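Local coordinates for uncharacterized protein (Thermus thermophilus, PDB 2DBS) that is of unknown function, a small plasmid-encoded alpha/beta protein that pairs with a second copy of itself through a shared beta-sheet, at residues G13-Y18 / G71-L76; Y32-L37 / V64-L69. All blocks are in the same frame, centred on the assembly; numbering follows the deposited sequence.

Interaction 1: G13-Y18 / G71-L76; sequences GVLMQY and GRPIRL
Pro73 slides its ring over one face of Tyr18, a CH-pi contact in which CG of Pro73 stands 3.8 Å from the ring centroid of Tyr18, 28° off the normal and displaced toward CD2. Two residues of the same helix bear on that proline. Val14 brings CG1 to within 4.0 Å of Pro73 CD, while Leu15, with CG anti to the backbone N (chi1 -180°), extends CD1 into the angle between Pro73 CB and Leu76 CD2, 3.9 and 3.8 Å away. At the hydroxyl end of Tyr18, a water joins the segments: it donates to the backbone O of Pro73 at 2.7 Å and makes a longer bond of 3.2 Å with Tyr18 OH. With an alanine at this position, the Pro73 ring is likely to lose its aromatic cover and the water its hydroxyl partner. Farther out, Phe68 touches both Leu15 and Pro73, and Val85 of the second subunit packs on Tyr18. Just past the proline, the strand kinks in a classic beta bulge, where Ile74 and Arg75 sit together opposite Leu67. The axes of 13-18 and 72-76 approach to 7.8 Å and cross at -60°: a helix packed obliquely on the outermost strand, within this chain, of an alpha/beta fold.

Interaction 2: Y32-L37 / V64-L69; sequences YRLVLL and VYALFL
With its CG anti to the carbonyl carbon and beside the backbone N (chi1 -86°), Tyr65 lays its ring alongside Val35, whose CB stands over the ring centre at 3.9 Å from the centroid of Tyr65, only 12° off the normal. Leu37 takes the same kind of first torsion, which carries CD1 to the rim of that ring, in its plane and 3.4 Å from Tyr65 CE2. One aromatic group is thus met on a face by one neighbour and at its edge by the next but one.

The other side of the sheet follows a different plan. Leu36 turns toward Phe68 and places CD1 over the ring face, 3.8 Å from the centroid of Phe68; its other methyl, CD2, is modelled doubtfully close to Ala66 CB. Nearer the start of the strand, Val64 directs CG2 at Tyr32, 3.5 Å from Tyr32 CB, and CG1 at Leu34.

Between the two faces runs a ladder of five backbone hydrogen bonds in parallel register, Leu34 beside Val64 through Leu37 beside Leu67. The shortest, from Val35 N to Val64 O at 2.7 Å, is almost straight at 173°; the last runs from Phe68 N to Leu37 O.

Each face then receives its own layer. Leu11 and Leu15 of helix 8-20 cover Leu36, whereas Ala52, Ala48 and Leu49 of helix 42-53 meet Val35, Leu37 and Tyr65. Leu77 of the second subunit also packs on Tyr65. Parallel neighbours joined through helix 42-53 are the hallmark of a beta-alpha-beta unit, its paired strands lying at the buried centre of the chain.

In the fold
Along the chain, interaction 2 is nested within the loop closed by interaction 1, their centres about 9 Å apart. They share one mixed sheet: strand 63-69 lies in the middle, parallel to 33-38 on one side and antiparallel to 72-79 on the other. The two contacts touch through this sheet, with probable hydrogen bonds from Ile74 N to Leu67 O and from Leu67 N to Arg75 O, and through helix 8-20, where Leu15 packs on Leu34. Interaction 2 thus joins two strands of the sheet, and interaction 1 lays a helix over it. Arg75 and Leu76 continue the sheet into the second subunit, so that the two subunits share the sheet.

Interaction 1: G13-Y18 / G71-L76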
ATOM      1  N   GLY B  13       7.627  14.745   5.712  1.00 44.44           N
ATOM      2  CA  GLY B  13       7.311  16.096   6.111  1.00 42.94           C
ATOM      3  C   GLY B  13       5.996  16.479   5.476  1.00 41.31           C
ATOM      4  O   GLY B  13       5.071  16.896   6.176  1.00 42.05           O
ATOM      5  N   VAL B  14       5.910  16.318   4.154  1.00 39.93           N
ATOM      6  CA  VAL B  14       4.696  16.665   3.409  1.00 36.78           C
ATOM      7  C   VAL B  14       3.489  15.928   3.959  1.00 35.71           C
ATOM      8  O   VAL B  14       2.373  16.451   3.939  1.00 33.82           O
ATOM      9  CB  VAL B  14       4.834  16.334   1.916  1.00 35.98           C
ATOM     10  CG1 VAL B  14       3.609  16.864   1.159  1.00 37.42           C
ATOM     11  CG2 VAL B  14       6.120  16.927   1.373  1.00 33.04           C
ATOM     12  N   LEU B  15       3.724  14.716   4.458  1.00 35.85           N
ATOM     13  CA  LEU B  15       2.659  13.898   5.030  1.00 35.91           C
ATOM     14  C   LEU B  15       2.098  14.520   6.299  1.00 36.60           C
ATOM     15  O   LEU B  15       0.887  14.605   6.460  1.00 35.20           O
ATOM     16  CB  LEU B  15       3.170  12.490   5.332  1.00 35.03           C
ATOM     17  CG  LEU B  15       2.147  11.530   5.934  1.00 35.77           C
ATOM     18  CD1 LEU B  15       1.072  11.139   4.925  1.00 36.03           C
ATOM     19  CD2 LEU B  15       2.873  10.303   6.389  1.00 37.36           C
HETATM   20  N   MSE B  16       2.967  14.966   7.201  1.00 39.43           N
HETATM   21  CA  MSE B  16       2.476  15.569   8.436  1.00 41.84           C
HETATM   22  C   MSE B  16       1.746  16.899   8.233  1.00 41.01           C
HETATM   23  O   MSE B  16       0.839  17.222   9.002  1.00 40.06           O
HETATM   24  CB  MSE B  16       3.598  15.739   9.474  1.00 46.60           C
HETATM   25  CG  MSE B  16       3.066  16.127  10.884  1.00 51.48           C
HETATM   26 SE   MSE B  16       1.567  14.993  11.658  1.00 59.53          SE
HETATM   27  CE  MSE B  16       1.831  13.359  10.623  1.00 57.18           C
ATOM     28  N   GLN B  17       2.126  17.666   7.216  1.00 39.93           N
ATOM     29  CA  GLN B  17       1.431  18.924   6.942  1.00 40.48           C
ATOM     30  C   GLN B  17      -0.038  18.603   6.683  1.00 39.32           C
ATOM     31  O   GLN B  17      -0.932  19.330   7.123  1.00 39.47           O
ATOM     32  CB  GLN B  17       2.058  19.630   5.738  1.00 41.56           C
ATOM     33  CG  GLN B  17       3.504  20.020   6.007  1.00 44.69           C
ATOM     34  CD  GLN B  17       4.113  20.842   4.901  1.00 46.60           C
ATOM     35  OE1 GLN B  17       3.526  21.836   4.478  1.00 49.85           O
ATOM     36  NE2 GLN B  17       5.301  20.446   4.432  1.00 45.33           N
ATOM     37  N   TYR B  18      -0.269  17.493   5.983  1.00 38.55           N
ATOM     38  CA  TYR B  18      -1.614  17.015   5.671  1.00 37.45           C
ATOM     39  C   TYR B  18      -2.285  16.449   6.915  1.00 38.89           C
ATOM     40  O   TYR B  18      -3.425  16.772   7.217  1.00 39.06           O
ATOM     41  CB  TYR B  18      -1.543  15.928   4.603  1.00 36.45           C
ATOM     42  CG  TYR B  18      -1.618  16.428   3.178  1.00 34.00           C
ATOM     43  CD1 TYR B  18      -2.851  16.620   2.553  1.00 32.36           C
ATOM     44  CD2 TYR B  18      -0.459  16.685   2.442  1.00 31.39           C
ATOM     45  CE1 TYR B  18      -2.922  17.052   1.218  1.00 30.75           C
ATOM     46  CE2 TYR B  18      -0.528  17.118   1.116  1.00 29.37           C
ATOM     47  CZ  TYR B  18      -1.760  17.298   0.513  1.00 27.83           C
ATOM     48  OH  TYR B  18      -1.841  17.726  -0.788  1.00 28.37           O
ATOM     49  N   GLY B  71       4.977  13.511  -5.370  1.00 33.65           N
ATOM     50  CA  GLY B  71       5.430  14.129  -4.145  1.00 31.38           C
ATOM     51  C   GLY B  71       4.411  14.498  -3.103  1.00 30.57           C
ATOM     52  O   GLY B  71       4.721  15.276  -2.205  1.00 29.66           O
ATOM     53  N   ARG B  72       3.201  13.966  -3.196  1.00 29.82           N
ATOM     54  CA  ARG B  72       2.204  14.280  -2.182  1.00 29.50           C
ATOM     55  C   ARG B  72       1.374  13.046  -1.842  1.00 28.30           C
ATOM     56  O   ARG B  72       1.280  12.116  -2.641  1.00 29.80           O
ATOM     57  CB  ARG B  72       1.336  15.479  -2.638  1.00 29.95           C
ATOM     58  CG  ARG B  72      -0.007  15.196  -3.303  1.00 32.26           C
ATOM     59  CD  ARG B  72       0.118  14.653  -4.735  1.00 34.95           C
ATOM     60  NE  ARG B  72       0.965  15.473  -5.603  1.00 35.82           N
ATOM     61  CZ  ARG B  72       0.756  16.759  -5.887  1.00 35.38           C
ATOM     62  NH1 ARG B  72      -0.288  17.404  -5.377  1.00 34.01           N
ATOM     63  NH2 ARG B  72       1.612  17.400  -6.680  1.00 34.08           N
ATOM     64  N   PRO B  73       0.823  12.987  -0.623  1.00 26.92           N
ATOM     65  CA  PRO B  73       0.014  11.821  -0.259  1.00 26.63           C
ATOM     66  C   PRO B  73      -1.319  11.826  -0.980  1.00 26.23           C
ATOM     67  O   PRO B  73      -1.956  12.869  -1.115  1.00 24.62           O
ATOM     68  CB  PRO B  73      -0.138  11.955   1.259  1.00 27.08           C
ATOM     69  CG  PRO B  73       0.002  13.434   1.487  1.00 27.15           C
ATOM     70  CD  PRO B  73       1.124  13.810   0.560  1.00 27.57           C
ATOM     71  N   ILE B  74      -1.719  10.651  -1.456  1.00 26.67           N
ATOM     72  CA  ILE B  74      -2.981  10.484  -2.173  1.00 27.00           C
ATOM     73  C   ILE B  74      -3.949   9.584  -1.368  1.00 27.36           C
ATOM     74  O   ILE B  74      -5.162   9.744  -1.443  1.00 27.22           O
ATOM     75  CB  ILE B  74      -2.721   9.914  -3.604  1.00 25.74           C
ATOM     76  CG1 ILE B  74      -1.859  10.897  -4.387  1.00 25.35           C
ATOM     77  CG2 ILE B  74      -4.008   9.719  -4.348  1.00 23.69           C
ATOM     78  CD1 ILE B  74      -2.479  12.272  -4.501  1.00 27.17           C
ATOM     79  N   ARG B  75      -3.415   8.662  -0.577  1.00 27.02           N
ATOM     80  CA  ARG B  75      -4.267   7.804   0.227  1.00 26.15           C
ATOM     81  C   ARG B  75      -3.506   7.118   1.355  1.00 24.59           C
ATOM     82  O   ARG B  75      -2.313   6.868   1.239  1.00 23.09           O
ATOM     83  CB  ARG B  75      -4.945   6.758  -0.664  1.00 27.90           C
ATOM     84  CG  ARG B  75      -5.696   5.693   0.108  1.00 28.02           C
ATOM     85  CD  ARG B  75      -6.342   4.698  -0.822  1.00 30.89           C
ATOM     86  NE  ARG B  75      -7.578   5.205  -1.398  1.00 32.65           N
ATOM     87  CZ  ARG B  75      -8.239   4.610  -2.387  1.00 33.63           C
ATOM     88  NH1 ARG B  75      -7.779   3.486  -2.911  1.00 31.46           N
ATOM     89  NH2 ARG B  75      -9.364   5.145  -2.854  1.00 34.89           N
ATOM     90  N   LEU B  76      -4.210   6.829   2.449  1.00 24.50           N
ATOM     91  CA  LEU B  76      -3.632   6.156   3.605  1.00 25.07           C
ATOM     92  C   LEU B  76      -4.371   4.825   3.849  1.00 26.50           C
ATOM     93  O   LEU B  76      -5.597   4.800   3.895  1.00 26.41           O
ATOM     94  CB  LEU B  76      -3.747   7.039   4.856  1.00 25.15           C
ATOM     95  CG  LEU B  76      -3.142   8.448   4.977  1.00 24.76           C
ATOM     96  CD1 LEU B  76      -3.210   8.844   6.423  1.00 25.75           C
ATOM     97  CD2 LEU B  76      -1.691   8.499   4.551  1.00 26.74           C
TER
HETATM   98  O   HOH W   1      -3.102  15.081  -2.047  1.00 16.55           O

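Interaction 2: Y32-L37 / V64-L69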
ATOM      1  N   TYR B  32       2.050   3.752  15.769  1.00 38.69           N
ATOM      2  CA  TYR B  32       2.115   3.085  14.458  1.00 37.82           C
ATOM      3  C   TYR B  32       3.478   3.276  13.780  1.00 37.40           C
ATOM      4  O   TYR B  32       4.294   4.115  14.189  1.00 36.27           O
ATOM      5  CB  TYR B  32       1.027   3.615  13.508  1.00 37.02           C
ATOM      6  CG  TYR B  32       1.200   5.082  13.211  1.00 35.86           C
ATOM      7  CD1 TYR B  32       0.527   6.044  13.966  1.00 34.74           C
ATOM      8  CD2 TYR B  32       2.130   5.516  12.264  1.00 34.34           C
ATOM      9  CE1 TYR B  32       0.786   7.407  13.794  1.00 34.37           C
ATOM     10  CE2 TYR B  32       2.397   6.874  12.085  1.00 33.94           C
ATOM     11  CZ  TYR B  32       1.724   7.817  12.856  1.00 33.51           C
ATOM     12  OH  TYR B  32       1.993   9.166  12.715  1.00 33.09           O
ATOM     13  N   ARG B  33       3.703   2.482  12.735  1.00 38.64           N
ATOM     14  CA  ARG B  33       4.934   2.531  11.938  1.00 39.70           C
ATOM     15  C   ARG B  33       4.511   2.975  10.541  1.00 38.56           C
ATOM     16  O   ARG B  33       3.770   2.286   9.855  1.00 37.67           O
ATOM     17  CB  ARG B  33       5.619   1.154  11.865  1.00 41.45           C
ATOM     18  CG  ARG B  33       5.941   0.552  13.230  1.00 45.44           C
ATOM     19  CD  ARG B  33       7.149  -0.372  13.197  1.00 47.69           C
ATOM     20  NE  ARG B  33       7.556  -0.813  14.539  1.00 49.71           N
ATOM     21  CZ  ARG B  33       8.159  -0.049  15.452  1.00 50.45           C
ATOM     22  NH1 ARG B  33       8.442   1.227  15.191  1.00 51.55           N
ATOM     23  NH2 ARG B  33       8.486  -0.566  16.632  1.00 49.99           N
ATOM     24  N   LEU B  34       4.988   4.141  10.138  1.00 38.12           N
ATOM     25  CA  LEU B  34       4.637   4.706   8.862  1.00 38.63           C
ATOM     26  C   LEU B  34       5.457   4.196   7.685  1.00 39.01           C
ATOM     27  O   LEU B  34       6.672   4.349   7.652  1.00 39.81           O
ATOM     28  CB  LEU B  34       4.777   6.214   8.937  1.00 38.55           C
ATOM     29  CG  LEU B  34       4.456   6.942   7.644  1.00 39.16           C
ATOM     30  CD1 LEU B  34       2.957   7.182   7.590  1.00 38.98           C
ATOM     31  CD2 LEU B  34       5.233   8.253   7.591  1.00 38.58           C
ATOM     32  N   VAL B  35       4.789   3.605   6.703  1.00 38.38           N
ATOM     33  CA  VAL B  35       5.478   3.125   5.524  1.00 37.07           C
ATOM     34  C   VAL B  35       5.060   4.040   4.379  1.00 36.57           C
ATOM     35  O   VAL B  35       3.913   4.002   3.934  1.00 35.85           O
ATOM     36  CB  VAL B  35       5.086   1.668   5.193  1.00 37.47           C
ATOM     37  CG1 VAL B  35       6.023   1.116   4.157  1.00 36.07           C
ATOM     38  CG2 VAL B  35       5.116   0.816   6.460  1.00 36.91           C
ATOM     39  N   LEU B  36       5.995   4.878   3.935  1.00 35.71           N
ATOM     40  CA  LEU B  36       5.760   5.822   2.847  1.00 35.42           C
ATOM     41  C   LEU B  36       6.076   5.194   1.503  1.00 35.01           C
ATOM     42  O   LEU B  36       7.219   4.900   1.229  1.00 35.78           O
ATOM     43  CB  LEU B  36       6.655   7.054   3.001  1.00 35.35           C
ATOM     44  CG  LEU B  36       6.241   8.348   3.701  1.00 35.70           C
ATOM     45  CD1 LEU B  36       6.563   9.509   2.763  1.00 33.91           C
ATOM     46  CD2 LEU B  36       4.769   8.340   4.053  1.00 34.51           C
ATOM     47  N   LEU B  37       5.081   5.009   0.646  1.00 36.11           N
ATOM     48  CA  LEU B  37       5.351   4.413  -0.659  1.00 35.60           C
ATOM     49  C   LEU B  37       5.087   5.308  -1.864  1.00 36.45           C
ATOM     50  O   LEU B  37       3.957   5.418  -2.339  1.00 35.41           O
ATOM     51  CB  LEU B  37       4.563   3.114  -0.845  1.00 33.40           C
ATOM     52  CG  LEU B  37       4.873   1.978   0.110  1.00 33.17           C
ATOM     53  CD1 LEU B  37       4.083   0.769  -0.321  1.00 33.94           C
ATOM     54  CD2 LEU B  37       6.348   1.675   0.127  1.00 32.66           C
ATOM     55  N   VAL B  64       1.055   1.805   8.816  1.00 33.08           N
ATOM     56  CA  VAL B  64       0.256   2.826   8.177  1.00 31.82           C
ATOM     57  C   VAL B  64       0.947   3.077   6.846  1.00 30.76           C
ATOM     58  O   VAL B  64       2.103   3.476   6.814  1.00 31.16           O
ATOM     59  CB  VAL B  64       0.214   4.131   9.009  1.00 31.16           C
ATOM     60  CG1 VAL B  64      -0.458   5.257   8.196  1.00 29.66           C
ATOM     61  CG2 VAL B  64      -0.534   3.881  10.332  1.00 28.88           C
ATOM     62  N   TYR B  65       0.243   2.801   5.752  1.00 29.74           N
ATOM     63  CA  TYR B  65       0.785   3.004   4.426  1.00 28.80           C
ATOM     64  C   TYR B  65       0.304   4.323   3.872  1.00 28.08           C
ATOM     65  O   TYR B  65      -0.882   4.573   3.855  1.00 26.94           O
ATOM     66  CB  TYR B  65       0.336   1.877   3.491  1.00 30.72           C
ATOM     67  CG  TYR B  65       1.235   0.673   3.539  1.00 32.28           C
ATOM     68  CD1 TYR B  65       1.165  -0.228   4.598  1.00 33.39           C
ATOM     69  CD2 TYR B  65       2.234   0.493   2.576  1.00 31.66           C
ATOM     70  CE1 TYR B  65       2.080  -1.276   4.706  1.00 35.19           C
ATOM     71  CE2 TYR B  65       3.143  -0.536   2.673  1.00 32.22           C
ATOM     72  CZ  TYR B  65       3.067  -1.413   3.738  1.00 33.92           C
ATOM     73  OH  TYR B  65       3.995  -2.411   3.854  1.00 34.49           O
ATOM     74  N   ALA B  66       1.231   5.155   3.411  1.00 27.28           N
ATOM     75  CA  ALA B  66       0.896   6.437   2.836  1.00 25.39           C
ATOM     76  C   ALA B  66       1.298   6.365   1.380  1.00 25.69           C
ATOM     77  O   ALA B  66       2.481   6.425   1.061  1.00 26.28           O
ATOM     78  CB  ALA B  66       1.661   7.525   3.538  1.00 27.00           C
ATOM     79  N   LEU B  67       0.313   6.214   0.497  1.00 25.32           N
ATOM     80  CA  LEU B  67       0.572   6.127  -0.947  1.00 24.88           C
ATOM     81  C   LEU B  67       0.740   7.519  -1.535  1.00 24.84           C
ATOM     82  O   LEU B  67      -0.172   8.336  -1.482  1.00 22.80           O
ATOM     83  CB  LEU B  67      -0.558   5.390  -1.663  1.00 23.37           C
ATOM     84  CG  LEU B  67      -0.785   3.927  -1.259  1.00 25.03           C
ATOM     85  CD1 LEU B  67      -2.025   3.369  -1.954  1.00 24.26           C
ATOM     86  CD2 LEU B  67       0.437   3.102  -1.615  1.00 23.58           C
ATOM     87  N   PHE B  68       1.923   7.764  -2.090  1.00 25.69           N
ATOM     88  CA  PHE B  68       2.294   9.045  -2.649  1.00 27.17           C
ATOM     89  C   PHE B  68       2.306   9.096  -4.155  1.00 30.04           C
ATOM     90  O   PHE B  68       2.608   8.112  -4.822  1.00 31.26           O
ATOM     91  CB  PHE B  68       3.688   9.450  -2.151  1.00 26.79           C
ATOM     92  CG  PHE B  68       3.696  10.031  -0.761  1.00 28.26           C
ATOM     93  CD1 PHE B  68       3.336   9.258   0.338  1.00 27.33           C
ATOM     94  CD2 PHE B  68       4.018  11.369  -0.559  1.00 26.73           C
ATOM     95  CE1 PHE B  68       3.294   9.810   1.595  1.00 26.30           C
ATOM     96  CE2 PHE B  68       3.976  11.928   0.701  1.00 26.48           C
ATOM     97  CZ  PHE B  68       3.615  11.151   1.778  1.00 26.62           C
ATOM     98  N   LEU B  69       1.977  10.270  -4.679  1.00 31.81           N
ATOM     99  CA  LEU B  69       1.988  10.548  -6.109  1.00 33.74           C
ATOM    100  C   LEU B  69       2.512  11.969  -6.288  1.00 35.32           C
ATOM    101  O   LEU B  69       2.120  12.875  -5.544  1.00 34.95           O
ATOM    102  CB  LEU B  69       0.591  10.471  -6.711  1.00 35.07           C
ATOM    103  CG  LEU B  69       0.347   9.294  -7.648  1.00 34.59           C
ATOM    104  CD1 LEU B  69      -0.943   9.537  -8.403  1.00 32.23           C
ATOM    105  CD2 LEU B  69       1.528   9.135  -8.605  1.00 33.81           C
TER